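Side-chain contacts in hookworm platelet inhibitor 1 (Ancylostoma caninum, PDB 4TPV), which inhibits platelet aggregation and adhesion, perhaps by binding the platelet integrins GPIIb/IIIa and alpha-2/beta-1: residues D12-M15 and R16-T20; L22-G25 and Y26-A29. All blocks are in the same frame, centred on the assembly; numbering follows the deposited sequence.

Both contacts lie on helix 13-34 and follow each other along it, their centres about 14 Å apart. Contact 1 is the first two turns, about 13 Å from the centre of the chain and rich in carboxylates: Asp12, Asp13, Asp14 and Glu17 are exposed, and only Arg16 and Phe19 are buried. Contact 2 lies deeper, about 9 Å from the centre, and none of its residues is fully exposed. The chemistry changes accordingly. At the helix start one aspartate caps an amide N-H and another pairs with an arginine that also reaches Glu49, whereas in 22-29 a leucine and a tyrosine pack together while buried polar side chains bond to other parts of the fold.

Contact 1: D12-M15 and R16-T20; sequences DDDM and REMFT
Asp13 and Arg16 form a salt bridge in the N-capped first turn of helix 13-34, which packs against the sheet of the CAP domain. OD1 of Asp13 lies at the guanidinium edge, 2.9 Å from Arg16 NH1; the hydrogen bond is weak (128°), the two planes being 69° apart. The stronger partner of Arg16 is Glu49, which meets NE, so the long arginine chain spans an exposed acid and one on helix 46-56. Asp14 OD1 and Glu17 OE1, like charges, stay 4.6 Å apart.

Asp12, at the N-cap position, accepts from Met15 N through OD1 in a capping bond of 3.0 Å (163°). Aspartate suits the place because its short side chain can fold back on a first-turn amide with no preceding helical carbonyl to accept from it, and its negative charge should be favourable at the positive end of the helix dipole. Backbone bonds follow, from Arg16 N to Asp12 O through Phe19 N to Met15 O.

Among the methionines, Met18 slants across Asp14, its CE 3.0 Å from Asp14 OD2, and Met15, bent at its end, brings CE to 4.5 Å from Phe19 CE2. Met15 touches Ile80, Met18 rests on Pro81, and Phe19 reaches Pro81, Val133 and Cys135. Arg16 O accepts from Thr20 N and from Thr20 OG1, the hydroxyl lying 2.9 Å away on the opposite face of the carbonyl plane from the amide.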
ATOM      1  N   ASP A  12     -16.649  -3.113  -0.840  1.00 14.19           N
ATOM      2  CA  ASP A  12     -17.291  -3.220   0.472  1.00 19.44           C
ATOM      3  C   ASP A  12     -16.273  -3.487   1.579  1.00 17.40           C
ATOM      4  O   ASP A  12     -15.074  -3.554   1.313  1.00 14.09           O
ATOM      5  CB  ASP A  12     -18.363  -4.309   0.463  1.00 19.13           C
ATOM      6  CG  ASP A  12     -17.834  -5.648  -0.031  1.00 18.70           C
ATOM      7  OD1 ASP A  12     -16.603  -5.881   0.001  1.00 22.24           O
ATOM      8  OD2 ASP A  12     -18.656  -6.484  -0.452  1.00 24.37           O
ATOM      9  N   ASP A  13     -16.741  -3.629   2.820  1.00 17.33           N
ATOM     10  CA  ASP A  13     -15.817  -3.812   3.949  1.00 13.89           C
ATOM     11  C   ASP A  13     -14.930  -5.035   3.783  1.00 14.82           C
ATOM     12  O   ASP A  13     -13.750  -5.020   4.155  1.00 14.63           O
ATOM     13  CB  ASP A  13     -16.569  -3.927   5.273  1.00 19.57           C
ATOM     14  CG  ASP A  13     -17.084  -2.595   5.769  1.00 24.62           C
ATOM     15  OD1 ASP A  13     -16.832  -1.576   5.101  1.00 17.08           O
ATOM     16  OD2 ASP A  13     -17.736  -2.568   6.835  1.00 23.74           O
ATOM     17  N   ASP A  14     -15.517  -6.098   3.244  1.00 17.06           N
ATOM     18  CA  ASP A  14     -14.803  -7.331   2.947  1.00 16.79           C
ATOM     19  C   ASP A  14     -13.582  -7.050   2.066  1.00 13.22           C
ATOM     20  O   ASP A  14     -12.457  -7.452   2.371  1.00 14.18           O
ATOM     21  CB  ASP A  14     -15.741  -8.320   2.254  1.00 20.48           C
ATOM     22  CG  ASP A  14     -15.190  -9.725   2.218  1.00 33.72           C
ATOM     23  OD1 ASP A  14     -14.474 -10.106   3.165  1.00 36.14           O
ATOM     24  OD2 ASP A  14     -15.486 -10.448   1.245  1.00 40.20           O
ATOM     25  N   MET A  15     -13.811  -6.349   0.965  1.00 13.55           N
ATOM     26  CA  MET A  15     -12.715  -6.035   0.056  1.00 13.06           C
ATOM     27  C   MET A  15     -11.701  -5.064   0.672  1.00 11.06           C
ATOM     28  O   MET A  15     -10.516  -5.149   0.376  1.00 12.19           O
ATOM     29  CB  MET A  15     -13.251  -5.453  -1.243  1.00 12.07           C
ATOM     30  CG  MET A  15     -14.148  -6.408  -2.021  1.00 14.66           C
ATOM     31  SD  MET A  15     -14.882  -5.597  -3.459  1.00 23.10           S
ATOM     32  CE  MET A  15     -13.369  -5.023  -4.239  1.00 11.40           C
ATOM     33  N   ARG A  16     -12.178  -4.127   1.491  1.00 11.90           N
ATOM     34  CA  ARG A  16     -11.264  -3.201   2.166  1.00 12.32           C
ATOM     35  C   ARG A  16     -10.300  -4.008   3.013  1.00 13.94           C
ATOM     36  O   ARG A  16      -9.098  -3.781   2.986  1.00  9.25           O
ATOM     37  CB  ARG A  16     -12.017  -2.171   3.018  1.00 13.12           C
ATOM     38  CG  ARG A  16     -12.897  -1.244   2.200  1.00 11.02           C
ATOM     39  CD  ARG A  16     -13.710  -0.323   3.084  1.00 12.18           C
ATOM     40  NE  ARG A  16     -14.409   0.661   2.267  1.00 11.39           N
ATOM     41  CZ  ARG A  16     -15.717   0.659   2.019  1.00 14.59           C
ATOM     42  NH1 ARG A  16     -16.509  -0.261   2.563  1.00 19.31           N
ATOM     43  NH2 ARG A  16     -16.238   1.601   1.237  1.00 15.02           N
ATOM     44  N   GLU A  17     -10.834  -4.987   3.740  1.00 14.73           N
ATOM     45  CA  GLU A  17     -10.015  -5.871   4.551  1.00 14.90           C
ATOM     46  C   GLU A  17      -9.060  -6.695   3.679  1.00 12.86           C
ATOM     47  O   GLU A  17      -7.890  -6.852   4.025  1.00 12.77           O
ATOM     48  CB  GLU A  17     -10.911  -6.789   5.399  1.00 14.34           C
ATOM     49  CG  GLU A  17     -10.178  -7.503   6.511  1.00 21.31           C
ATOM     50  CD  GLU A  17     -11.127  -8.274   7.419  1.00 34.97           C
ATOM     51  OE1 GLU A  17     -12.120  -8.837   6.906  1.00 42.73           O
ATOM     52  OE2 GLU A  17     -10.889  -8.302   8.646  1.00 40.52           O
ATOM     53  N   MET A  18      -9.536  -7.184   2.539  1.00 10.67           N
ATOM     54  CA  MET A  18      -8.691  -7.955   1.639  1.00 10.46           C
ATOM     55  C   MET A  18      -7.532  -7.080   1.174  1.00 10.68           C
ATOM     56  O   MET A  18      -6.399  -7.503   1.209  1.00 10.57           O
ATOM     57  CB  MET A  18      -9.479  -8.496   0.447  1.00 12.01           C
ATOM     58  CG  MET A  18     -10.445  -9.620   0.817  1.00 14.69           C
ATOM     59  SD  MET A  18     -11.551  -9.951  -0.569  1.00 19.61           S
ATOM     60  CE  MET A  18     -12.712 -11.107   0.183  1.00 13.99           C
ATOM     61  N   PHE A  19      -7.809  -5.839   0.795  1.00  9.40           N
ATOM     62  CA  PHE A  19      -6.730  -4.952   0.364  1.00  8.11           C
ATOM     63  C   PHE A  19      -5.697  -4.746   1.472  1.00  7.54           C
ATOM     64  O   PHE A  19      -4.489  -4.798   1.229  1.00  9.63           O
ATOM     65  CB  PHE A  19      -7.290  -3.594  -0.066  1.00 10.75           C
ATOM     66  CG  PHE A  19      -7.706  -3.523  -1.511  1.00  9.38           C
ATOM     67  CD1 PHE A  19      -6.766  -3.558  -2.523  1.00 13.25           C
ATOM     68  CD2 PHE A  19      -9.033  -3.349  -1.849  1.00 13.35           C
ATOM     69  CE1 PHE A  19      -7.157  -3.457  -3.859  1.00 15.66           C
ATOM     70  CE2 PHE A  19      -9.424  -3.246  -3.174  1.00 12.83           C
ATOM     71  CZ  PHE A  19      -8.474  -3.299  -4.185  1.00 11.17           C
ATOM     72  N   THR A  20      -6.174  -4.492   2.682  1.00 10.79           N
ATOM     73  CA  THR A  20      -5.282  -4.176   3.793  1.00  9.96           C
ATOM     74  C   THR A  20      -4.417  -5.381   4.166  1.00 11.60           C
ATOM     75  O   THR A  20      -3.208  -5.258   4.333  1.00 13.87           O
ATOM     76  CB  THR A  20      -6.074  -3.719   5.012  1.00 16.36           C
ATOM     77  OG1 THR A  20      -6.966  -2.662   4.617  1.00 12.28           O
ATOM     78  CG2 THR A  20      -5.126  -3.232   6.123  1.00 11.15           C
TER

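Contact 2: L22-G25 and Y26-A29; sequences LHNG and YRAA
Leu22 and Tyr26, one turn apart on helix 13-34 of the CAP domain, pack side chain against side chain. The leucine branch lies over one face of the ring at its phenol end, with CG 3.5 Å from Tyr26 CZ and CD2 3.3 Å from Tyr26 OH. Leu22 CG stands anti to the backbone N (chi1 -162°), which sends the branch along the helix to the CZ end of the ring. The same ring face also lies over the helix backbone: Leu22 O sits 3.3 Å above its plane, displaced from the ring centre toward CG, while accepting from Tyr26 N in a 2.9 Å bond.

Arg27 N, Ala28 N and Ala29 N donate in the same way to His23 O, Asn24 O and Gly25 O. Arg27 folds its aliphatic part beside the same backbone, CG lying 3.2 Å from His23 O, before a bend at chi3 (66°) carries the guanidinium onward.

The next shell fixes these side chains. Trp89 stacks on the Tyr26 ring and Leu82 touches Leu22, both from helix 80-89; His23 bonds through NE2 to Tyr137 OH on strand 130-138 of the sheet. Asn24 OD1 accepts from Met42 N, and Arg27 donates to the carbonyls of Arg40, Met112 and Trp114. An arginine suits this buried place because its several N-H groups can satisfy backbone carbonyls from separate segments at once. The chemistry therefore implies a division of labour: Leu22 and Tyr26 pack apolar surface toward helix 80-89, while His23 ties the helix to the Tyr137 hydroxyl and Asn24 and Arg27 tie it to neighbouring main chain.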
ATOM      1  N   LEU A  22      -3.642  -7.992   2.317  1.00 12.91           N
ATOM      2  CA  LEU A  22      -2.727  -8.308   1.223  1.00 12.58           C
ATOM      3  C   LEU A  22      -1.480  -7.424   1.292  1.00 11.03           C
ATOM      4  O   LEU A  22      -0.348  -7.915   1.252  1.00  9.38           O
ATOM      5  CB  LEU A  22      -3.430  -8.136  -0.118  1.00 12.77           C
ATOM      6  CG  LEU A  22      -2.767  -8.825  -1.304  1.00 16.00           C
ATOM      7  CD1 LEU A  22      -2.805 -10.348  -1.081  1.00 12.92           C
ATOM      8  CD2 LEU A  22      -3.523  -8.441  -2.570  1.00 17.26           C
ATOM      9  N   HIS A  23      -1.686  -6.120   1.462  1.00  8.84           N
ATOM     10  CA  HIS A  23      -0.549  -5.204   1.591  1.00  7.56           C
ATOM     11  C   HIS A  23       0.340  -5.527   2.797  1.00  8.38           C
ATOM     12  O   HIS A  23       1.565  -5.533   2.700  1.00 10.82           O
ATOM     13  CB  HIS A  23      -1.030  -3.756   1.717  1.00  8.75           C
ATOM     14  CG  HIS A  23      -1.367  -3.107   0.411  1.00  8.26           C
ATOM     15  ND1 HIS A  23      -2.535  -3.362  -0.271  1.00  8.76           N
ATOM     16  CD2 HIS A  23      -0.694  -2.186  -0.326  1.00  8.60           C
ATOM     17  CE1 HIS A  23      -2.557  -2.649  -1.388  1.00  8.29           C
ATOM     18  NE2 HIS A  23      -1.452  -1.927  -1.440  1.00  8.21           N
ATOM     19  N   ASN A  24      -0.270  -5.784   3.946  1.00  8.99           N
ATOM     20  CA  ASN A  24       0.543  -6.097   5.106  1.00  9.16           C
ATOM     21  C   ASN A  24       1.313  -7.416   4.953  1.00  9.75           C
ATOM     22  O   ASN A  24       2.462  -7.498   5.367  1.00  9.32           O
ATOM     23  CB  ASN A  24      -0.334  -6.101   6.355  1.00  9.64           C
ATOM     24  CG  ASN A  24      -0.596  -4.697   6.861  1.00 11.45           C
ATOM     25  OD1 ASN A  24       0.254  -3.823   6.724  1.00 10.79           O
ATOM     26  ND2 ASN A  24      -1.750  -4.488   7.481  1.00 13.20           N
ATOM     27  N   GLY A  25       0.705  -8.420   4.322  1.00 10.00           N
ATOM     28  CA  GLY A  25       1.434  -9.643   3.996  1.00  9.32           C
ATOM     29  C   GLY A  25       2.612  -9.400   3.061  1.00  7.86           C
ATOM     30  O   GLY A  25       3.678 -10.012   3.215  1.00 10.04           O
ATOM     31  N   TYR A  26       2.413  -8.533   2.066  1.00  9.46           N
ATOM     32  CA  TYR A  26       3.508  -8.143   1.184  1.00  9.15           C
ATOM     33  C   TYR A  26       4.604  -7.461   1.986  1.00  7.99           C
ATOM     34  O   TYR A  26       5.784  -7.701   1.797  1.00  9.92           O
ATOM     35  CB  TYR A  26       3.042  -7.177   0.093  1.00 10.64           C
ATOM     36  CG  TYR A  26       2.091  -7.726  -0.948  1.00  8.93           C
ATOM     37  CD1 TYR A  26       2.021  -9.071  -1.220  1.00 10.63           C
ATOM     38  CD2 TYR A  26       1.276  -6.864  -1.677  1.00 12.98           C
ATOM     39  CE1 TYR A  26       1.159  -9.557  -2.190  1.00  9.85           C
ATOM     40  CE2 TYR A  26       0.408  -7.341  -2.633  1.00 15.01           C
ATOM     41  CZ  TYR A  26       0.360  -8.689  -2.884  1.00 14.84           C
ATOM     42  OH  TYR A  26      -0.514  -9.156  -3.835  1.00 14.08           O
ATOM     43  N   ARG A  27       4.198  -6.577   2.889  1.00  9.55           N
ATOM     44  CA  ARG A  27       5.187  -5.818   3.661  1.00  9.32           C
ATOM     45  C   ARG A  27       5.936  -6.705   4.680  1.00  8.27           C
ATOM     46  O   ARG A  27       7.130  -6.525   4.916  1.00  7.53           O
ATOM     47  CB  ARG A  27       4.495  -4.614   4.344  1.00  7.08           C
ATOM     48  CG  ARG A  27       4.018  -3.572   3.335  1.00  9.40           C
ATOM     49  CD  ARG A  27       3.078  -2.524   3.957  1.00  7.48           C
ATOM     50  NE  ARG A  27       3.767  -1.698   4.948  1.00  8.72           N
ATOM     51  CZ  ARG A  27       4.524  -0.640   4.646  1.00 10.86           C
ATOM     52  NH1 ARG A  27       4.691  -0.291   3.372  1.00  7.12           N
ATOM     53  NH2 ARG A  27       5.145   0.044   5.605  1.00  9.83           N
ATOM     54  N   ALA A  28       5.242  -7.682   5.270  1.00  9.50           N
ATOM     55  CA  ALA A  28       5.888  -8.640   6.166  1.00 10.77           C
ATOM     56  C   ALA A  28       6.871  -9.544   5.405  1.00 11.69           C
ATOM     57  O   ALA A  28       7.970  -9.814   5.881  1.00 11.62           O
ATOM     58  CB  ALA A  28       4.830  -9.482   6.874  1.00  9.53           C
ATOM     59  N   ALA A  29       6.455 -10.024   4.236  1.00  9.68           N
ATOM     60  CA  ALA A  29       7.341 -10.843   3.409  1.00 10.34           C
ATOM     61  C   ALA A  29       8.551 -10.019   3.036  1.00 11.48           C
ATOM     62  O   ALA A  29       9.690 -10.480   3.116  1.00 11.80           O
ATOM     63  CB  ALA A  29       6.618 -11.337   2.163  1.00 11.99           C
TER